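Local coordinates for uncharacterized protein MJ1062 (Methanocaldococcus jannaschii, PDB 3EO4), which is of unknown function but carries a C-terminal GNAT-type domain, the piece crystallised here, and may transfer acyl groups other than amino-acyl, at residues 12-24 / 56-70. Sequence-based numbering, arbitrary orientation. Where two conformers were deposited one is given.
Sequences SKIIIRQITDNDL and WMSRENRVDWIILLR
Two neighbouring antiparallel strands of the GNAT-type sheet, 13-18 and 63-71, pair through their backbones from K13–R70 to Q18–W65. Hydrogen-bonded pairs K13–R70, I15–L68 and R17–I66 alternate with non-hydrogen-bonded ones, and the L68 N–I15 O bond (2.7 Å) is nearly straight. Beyond the last pair, I19 N still reaches D64 O (3.1 Å); the D64 carboxylate is held by R59 and R62.

On one face, I14 and I67 lie side by side, while CD1 of I16 sits 3.4 Å from the centroid of the five-membered ring of W65, a CH-pi contact almost on the ring normal; V63 CG1 lies over the opposite face, toward its rim. Helix 107-121 packs over this side, with W118 meeting W65 edge-to-face.

The other face carries I15, R17, I66 and L68. In R17, CG sits between the backbone N and the carbonyl carbon (chi1 63°), and a bend at chi2 carries the guanidinium over I66, NH1 3.5 Å from CG1. Its end-on grip on D23, NH1 to OD1 (2.8 Å) and NH2 to OD2, ties the 3-10 turn to the sheet; NH1 also donates to Q18 O at the strand's end. With an alanine here, the buried D23 carboxylate would probably lose its main counter-charge, the remaining ion pair to K77 being weak, and I66 its cover.

Farther along, L24 CD1 rests over the five-membered ring of W56 (3.7 Å to its centroid), and I19 CG2 meets the indole edge at CZ3 (3.6 Å). The helix ending at W56 thus packs back on the loop and first helix, a strand-helix-helix-strand opening as in the GNAT fold.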
loop_
_atom_site.group_PDB
_atom_site.type_symbol
_atom_site.label_atom_id
_atom_site.label_comp_id
_atom_site.label_asym_id
_atom_site.label_seq_id
_atom_site.Cartn_x
_atom_site.Cartn_y
_atom_site.Cartn_z
ATOM N N SER A 12 15.511 7.755 16.188
ATOM C CA SER A 12 15.096 7.036 14.977
ATOM C C SER A 12 16.200 6.219 14.293
ATOM O O SER A 12 17.384 6.541 14.373
ATOM C CB SER A 12 14.405 7.965 13.968
ATOM O OG SER A 12 13.091 8.276 14.413
ATOM N N LYS A 13 15.781 5.158 13.615
ATOM C CA LYS A 13 16.683 4.140 13.152
ATOM C C LYS A 13 16.043 3.457 11.972
ATOM O O LYS A 13 14.839 3.218 11.959
ATOM C CB LYS A 13 16.929 3.135 14.271
ATOM C CG LYS A 13 18.116 2.248 14.058
ATOM C CD LYS A 13 18.624 1.743 15.388
ATOM C CE LYS A 13 19.442 0.473 15.222
ATOM N NZ LYS A 13 20.596 0.660 14.283
ATOM N N ILE A 14 16.859 3.178 10.969
ATOM C CA ILE A 14 16.455 2.407 9.801
ATOM C C ILE A 14 17.044 1.013 9.932
ATOM O O ILE A 14 18.235 0.864 10.173
ATOM C CB ILE A 14 16.982 3.027 8.510
ATOM C CG1 ILE A 14 16.222 4.323 8.179
ATOM C CG2 ILE A 14 16.845 2.046 7.360
ATOM C CD1 ILE A 14 16.747 5.556 8.850
ATOM N N ILE A 15 16.190 0.006 9.772
ATOM C CA ILE A 15 16.579 -1.395 9.733
ATOM C C ILE A 15 16.034 -1.971 8.426
ATOM O O ILE A 15 14.958 -1.559 7.940
ATOM C CB ILE A 15 15.979 -2.141 10.935
ATOM C CG1 ILE A 15 16.462 -1.498 12.240
ATOM C CG2 ILE A 15 16.374 -3.614 10.930
ATOM C CD1 ILE A 15 15.345 -1.082 13.188
ATOM N N ILE A 16 16.776 -2.895 7.830
ATOM C CA ILE A 16 16.255 -3.629 6.703
ATOM C C ILE A 16 16.240 -5.116 7.054
ATOM O O ILE A 16 17.160 -5.598 7.719
ATOM C CB ILE A 16 17.038 -3.359 5.405
ATOM C CG1 ILE A 16 18.493 -3.824 5.510
ATOM C CG2 ILE A 16 16.954 -1.886 5.027
ATOM C CD1 ILE A 16 19.127 -4.048 4.160
ATOM N N ARG A 17 15.172 -5.812 6.664
ATOM C CA ARG A 17 15.039 -7.250 6.904
ATOM C C ARG A 17 14.465 -7.890 5.641
ATOM O O ARG A 17 13.707 -7.233 4.889
ATOM C CB ARG A 17 14.147 -7.545 8.121
ATOM C CG ARG A 17 12.683 -7.073 7.980
ATOM C CD ARG A 17 11.651 -8.106 8.508
ATOM N NE ARG A 17 10.270 -7.640 8.308
ATOM C CZ ARG A 17 9.486 -7.920 7.248
ATOM N NH1 ARG A 17 9.925 -8.683 6.248
ATOM N NH2 ARG A 17 8.246 -7.427 7.194
ATOM N N GLN A 18 14.808 -9.152 5.386
ATOM C CA GLN A 18 14.317 -9.771 4.147
ATOM C C GLN A 18 12.798 -9.818 4.124
ATOM O O GLN A 18 12.120 -9.891 5.164
ATOM C CB GLN A 18 14.942 -11.142 3.811
ATOM C CG GLN A 18 15.237 -12.036 4.993
ATOM C CD GLN A 18 15.607 -13.488 4.614
ATOM O OE1 GLN A 18 15.686 -14.362 5.496
ATOM N NE2 GLN A 18 15.817 -13.755 3.325
ATOM N N ILE A 19 12.284 -9.712 2.907
ATOM C CA ILE A 19 10.871 -9.766 2.623
ATOM C C ILE A 19 10.357 -11.165 2.856
ATOM O O ILE A 19 11.113 -12.121 2.853
ATOM C CB ILE A 19 10.625 -9.385 1.133
ATOM C CG1 ILE A 19 9.161 -9.003 0.896
ATOM C CG2 ILE A 19 11.110 -10.510 0.190
ATOM C CD1 ILE A 19 8.955 -8.108 -0.339
ATOM N N THR A 20 9.044 -11.257 2.970
ATOM C CA THR A 20 8.308 -12.460 3.310
ATOM C C THR A 20 7.027 -12.456 2.486
ATOM O O THR A 20 6.574 -11.371 2.082
ATOM C CB THR A 20 7.974 -12.355 4.820
ATOM O OG1 THR A 20 8.935 -13.101 5.559
ATOM C CG2 THR A 20 6.640 -12.850 5.145
ATOM N N ASP A 21 6.419 -13.629 2.283
ATOM C CA ASP A 21 5.124 -13.792 1.589
ATOM C C ASP A 21 4.092 -12.815 2.089
ATOM O O ASP A 21 3.257 -12.313 1.341
ATOM C CB ASP A 21 4.557 -15.195 1.835
ATOM C CG ASP A 21 5.069 -16.213 0.850
ATOM O OD1 ASP A 21 5.975 -15.863 0.072
ATOM O OD2 ASP A 21 4.569 -17.360 0.847
ATOM N N ASN A 22 4.123 -12.604 3.400
ATOM C CA ASN A 22 3.156 -11.743 4.088
ATOM C C ASN A 22 3.243 -10.260 3.705
ATOM O O ASN A 22 2.283 -9.508 3.904
ATOM C CB ASN A 22 3.284 -11.914 5.607
ATOM C CG ASN A 22 3.011 -13.342 6.059
ATOM O OD1 ASN A 22 1.947 -13.914 5.779
ATOM N ND2 ASN A 22 3.985 -13.942 6.756
ATOM N N ASP A 23 4.382 -9.847 3.153
ATOM C CA ASP A 23 4.643 -8.445 2.797
ATOM C C ASP A 23 4.179 -8.135 1.384
ATOM O O ASP A 23 4.232 -6.987 0.951
ATOM C CB ASP A 23 6.149 -8.137 2.886
ATOM C CG ASP A 23 6.722 -8.302 4.313
ATOM O OD1 ASP A 23 7.787 -8.951 4.484
ATOM O OD2 ASP A 23 6.105 -7.798 5.258
ATOM N N LEU A 24 3.711 -9.162 0.681
ATOM C CA LEU A 24 3.507 -9.081 -0.771
ATOM C C LEU A 24 2.434 -8.083 -1.171
ATOM O O LEU A 24 2.604 -7.339 -2.153
ATOM C CB LEU A 24 3.207 -10.452 -1.365
ATOM C CG LEU A 24 4.383 -11.393 -1.653
ATOM C CD1 LEU A 24 3.873 -12.708 -2.218
ATOM C CD2 LEU A 24 5.387 -10.780 -2.623
ATOM N N TRP A 56 7.074 -12.839 -7.961
ATOM C CA TRP A 56 7.535 -13.376 -6.686
ATOM C C TRP A 56 8.005 -14.829 -6.788
ATOM O O TRP A 56 9.041 -15.186 -6.218
ATOM C CB TRP A 56 6.426 -13.226 -5.647
ATOM C CG TRP A 56 6.621 -14.025 -4.422
ATOM C CD1 TRP A 56 5.993 -15.187 -4.095
ATOM C CD2 TRP A 56 7.490 -13.718 -3.329
ATOM N NE1 TRP A 56 6.415 -15.627 -2.867
ATOM C CE2 TRP A 56 7.338 -14.741 -2.375
ATOM C CE3 TRP A 56 8.381 -12.673 -3.064
ATOM C CZ2 TRP A 56 8.054 -14.756 -1.171
ATOM C CZ3 TRP A 56 9.094 -12.691 -1.856
ATOM C CH2 TRP A 56 8.918 -13.714 -0.932
HETATM N N MSE A 57 7.247 -15.651 -7.512
HETATM C CA MSE A 57 7.634 -17.032 -7.759
HETATM C C MSE A 57 8.756 -17.143 -8.797
HETATM O O MSE A 57 9.341 -18.205 -8.952
HETATM C CB MSE A 57 6.420 -17.874 -8.203
HETATM C CG MSE A 57 5.255 -17.895 -7.192
HETATM SE SE MSE A 57 5.771 -18.679 -5.436
HETATM C CE MSE A 57 5.705 -20.583 -5.986
ATOM N N SER A 58 9.040 -16.055 -9.510
ATOM C CA SER A 58 10.063 -16.057 -10.559
ATOM C C SER A 58 11.444 -15.598 -10.085
ATOM O O SER A 58 12.421 -15.751 -10.828
ATOM C CB SER A 58 9.643 -15.146 -11.713
ATOM O OG SER A 58 9.083 -15.894 -12.782
ATOM N N ARG A 59 11.520 -15.015 -8.881
ATOM C CA ARG A 59 12.731 -14.337 -8.453
ATOM C C ARG A 59 13.997 -15.231 -8.543
ATOM O O ARG A 59 13.976 -16.381 -8.124
ATOM C CB ARG A 59 12.564 -13.753 -7.040
ATOM C CG ARG A 59 11.401 -12.782 -6.899
ATOM C CD ARG A 59 11.017 -12.562 -5.445
ATOM N NE ARG A 59 12.067 -11.882 -4.714
ATOM C CZ ARG A 59 12.806 -12.434 -3.751
ATOM N NH1 ARG A 59 13.751 -11.715 -3.151
ATOM N NH2 ARG A 59 12.592 -13.691 -3.373
ATOM N N GLU A 60 15.068 -14.690 -9.130
ATOM C CA GLU A 60 16.386 -15.315 -9.134
ATOM C C GLU A 60 17.454 -14.245 -9.071
ATOM O O GLU A 60 17.251 -13.137 -9.587
ATOM C CB GLU A 60 16.594 -16.125 -10.408
ATOM C CG GLU A 60 16.271 -17.585 -10.246
ATOM C CD GLU A 60 15.209 -18.048 -11.231
ATOM O OE1 GLU A 60 14.727 -17.189 -12.027
ATOM O OE2 GLU A 60 14.852 -19.258 -11.201
ATOM N N ASN A 61 18.587 -14.589 -8.458
ATOM C CA ASN A 61 19.768 -13.712 -8.397
ATOM C C ASN A 61 19.451 -12.335 -7.834
ATOM O O ASN A 61 20.025 -11.327 -8.255
ATOM C CB ASN A 61 20.418 -13.598 -9.789
ATOM C CG ASN A 61 20.900 -14.925 -10.309
ATOM O OD1 ASN A 61 21.786 -15.549 -9.716
ATOM N ND2 ASN A 61 20.318 -15.380 -11.405
ATOM N N ARG A 62 18.515 -12.294 -6.894
ATOM C CA ARG A 62 18.148 -11.048 -6.247
ATOM C C ARG A 62 17.804 -11.283 -4.793
ATOM O O ARG A 62 17.539 -12.411 -4.379
ATOM C CB ARG A 62 16.977 -10.366 -6.956
ATOM C CG ARG A 62 15.672 -11.156 -6.994
ATOM C CD ARG A 62 14.586 -10.355 -7.741
ATOM N NE ARG A 62 14.123 -9.148 -7.038
ATOM C CZ ARG A 62 13.891 -7.970 -7.638
ATOM N NH1 ARG A 62 14.114 -7.823 -8.936
ATOM N NH2 ARG A 62 13.442 -6.929 -6.938
ATOM N N VAL A 63 17.857 -10.207 -4.024
ATOM C CA VAL A 63 17.424 -10.198 -2.648
ATOM C C VAL A 63 16.528 -8.962 -2.520
ATOM O O VAL A 63 16.849 -7.907 -3.090
ATOM C CB VAL A 63 18.622 -10.089 -1.694
ATOM C CG1 VAL A 63 18.157 -9.763 -0.244
ATOM C CG2 VAL A 63 19.477 -11.354 -1.734
ATOM N N ASP A 64 15.402 -9.109 -1.817
ATOM C CA ASP A 64 14.529 -7.979 -1.516
ATOM C C ASP A 64 14.384 -7.808 -0.018
ATOM O O ASP A 64 14.235 -8.788 0.724
ATOM C CB ASP A 64 13.143 -8.202 -2.116
ATOM C CG ASP A 64 13.166 -8.235 -3.619
ATOM O OD1 ASP A 64 12.857 -7.189 -4.237
ATOM O OD2 ASP A 64 13.493 -9.308 -4.178
ATOM N N TRP A 65 14.445 -6.564 0.433
ATOM C CA TRP A 65 14.256 -6.257 1.855
ATOM C C TRP A 65 13.061 -5.323 2.012
ATOM O O TRP A 65 12.712 -4.570 1.105
ATOM C CB TRP A 65 15.475 -5.553 2.455
ATOM C CG TRP A 65 16.779 -6.291 2.556
ATOM C CD1 TRP A 65 17.268 -6.946 3.667
ATOM C CD2 TRP A 65 17.828 -6.364 1.561
ATOM N NE1 TRP A 65 18.527 -7.447 3.409
ATOM C CE2 TRP A 65 18.898 -7.100 2.133
ATOM C CE3 TRP A 65 17.956 -5.900 0.243
ATOM C CZ2 TRP A 65 20.084 -7.393 1.427
ATOM C CZ3 TRP A 65 19.145 -6.185 -0.464
ATOM C CH2 TRP A 65 20.190 -6.926 0.131
ATOM N N ILE A 66 12.433 -5.394 3.176
ATOM C CA ILE A 66 11.533 -4.378 3.651
ATOM C C ILE A 66 12.370 -3.416 4.492
ATOM O O ILE A 66 13.217 -3.845 5.291
ATOM C CB ILE A 66 10.442 -5.001 4.582
ATOM C CG1 ILE A 66 9.690 -6.123 3.855
ATOM C CG2 ILE A 66 9.468 -3.958 5.058
ATOM C CD1 ILE A 66 8.990 -5.642 2.566
ATOM N N ILE A 67 12.094 -2.128 4.336
ATOM C CA ILE A 67 12.723 -1.072 5.128
ATOM C C ILE A 67 11.843 -0.764 6.344
ATOM O O ILE A 67 10.674 -0.437 6.201
ATOM C CB ILE A 67 12.887 0.210 4.293
ATOM C CG1 ILE A 67 13.636 -0.090 2.977
ATOM C CG2 ILE A 67 13.535 1.310 5.137
ATOM C CD1 ILE A 67 13.555 1.032 1.948
ATOM N N LEU A 68 12.414 -0.880 7.530
ATOM C CA LEU A 68 11.694 -0.634 8.746
ATOM C C LEU A 68 12.165 0.672 9.339
ATOM O O LEU A 68 13.353 0.931 9.377
ATOM C CB LEU A 68 11.997 -1.753 9.719
ATOM C CG LEU A 68 11.187 -3.057 9.736
ATOM C CD1 LEU A 68 10.461 -3.401 8.457
ATOM C CD2 LEU A 68 12.048 -4.226 10.256
ATOM N N LEU A 69 11.240 1.505 9.796
ATOM C CA LEU A 69 11.607 2.741 10.456
ATOM C C LEU A 69 11.228 2.586 11.921
ATOM O O LEU A 69 10.090 2.253 12.236
ATOM C CB LEU A 69 10.919 3.964 9.820
ATOM C CG LEU A 69 11.018 5.279 10.622
ATOM C CD1 LEU A 69 12.452 5.830 10.737
ATOM C CD2 LEU A 69 10.113 6.352 10.088
ATOM N N ARG A 70 12.205 2.811 12.797
ATOM C CA ARG A 70 11.988 2.771 14.221
ATOM C C ARG A 70 11.870 4.207 14.685
ATOM O O ARG A 70 12.765 5.031 14.471
ATOM C CB ARG A 70 13.142 2.082 14.960
ATOM C CG ARG A 70 12.899 1.959 16.455
ATOM C CD ARG A 70 14.109 1.413 17.190
ATOM N NE ARG A 70 14.530 0.110 16.662
ATOM C CZ ARG A 70 14.138 -1.067 17.155
ATOM N NH1 ARG A 70 13.299 -1.122 18.189
ATOM N NH2 ARG A 70 14.583 -2.197 16.609
#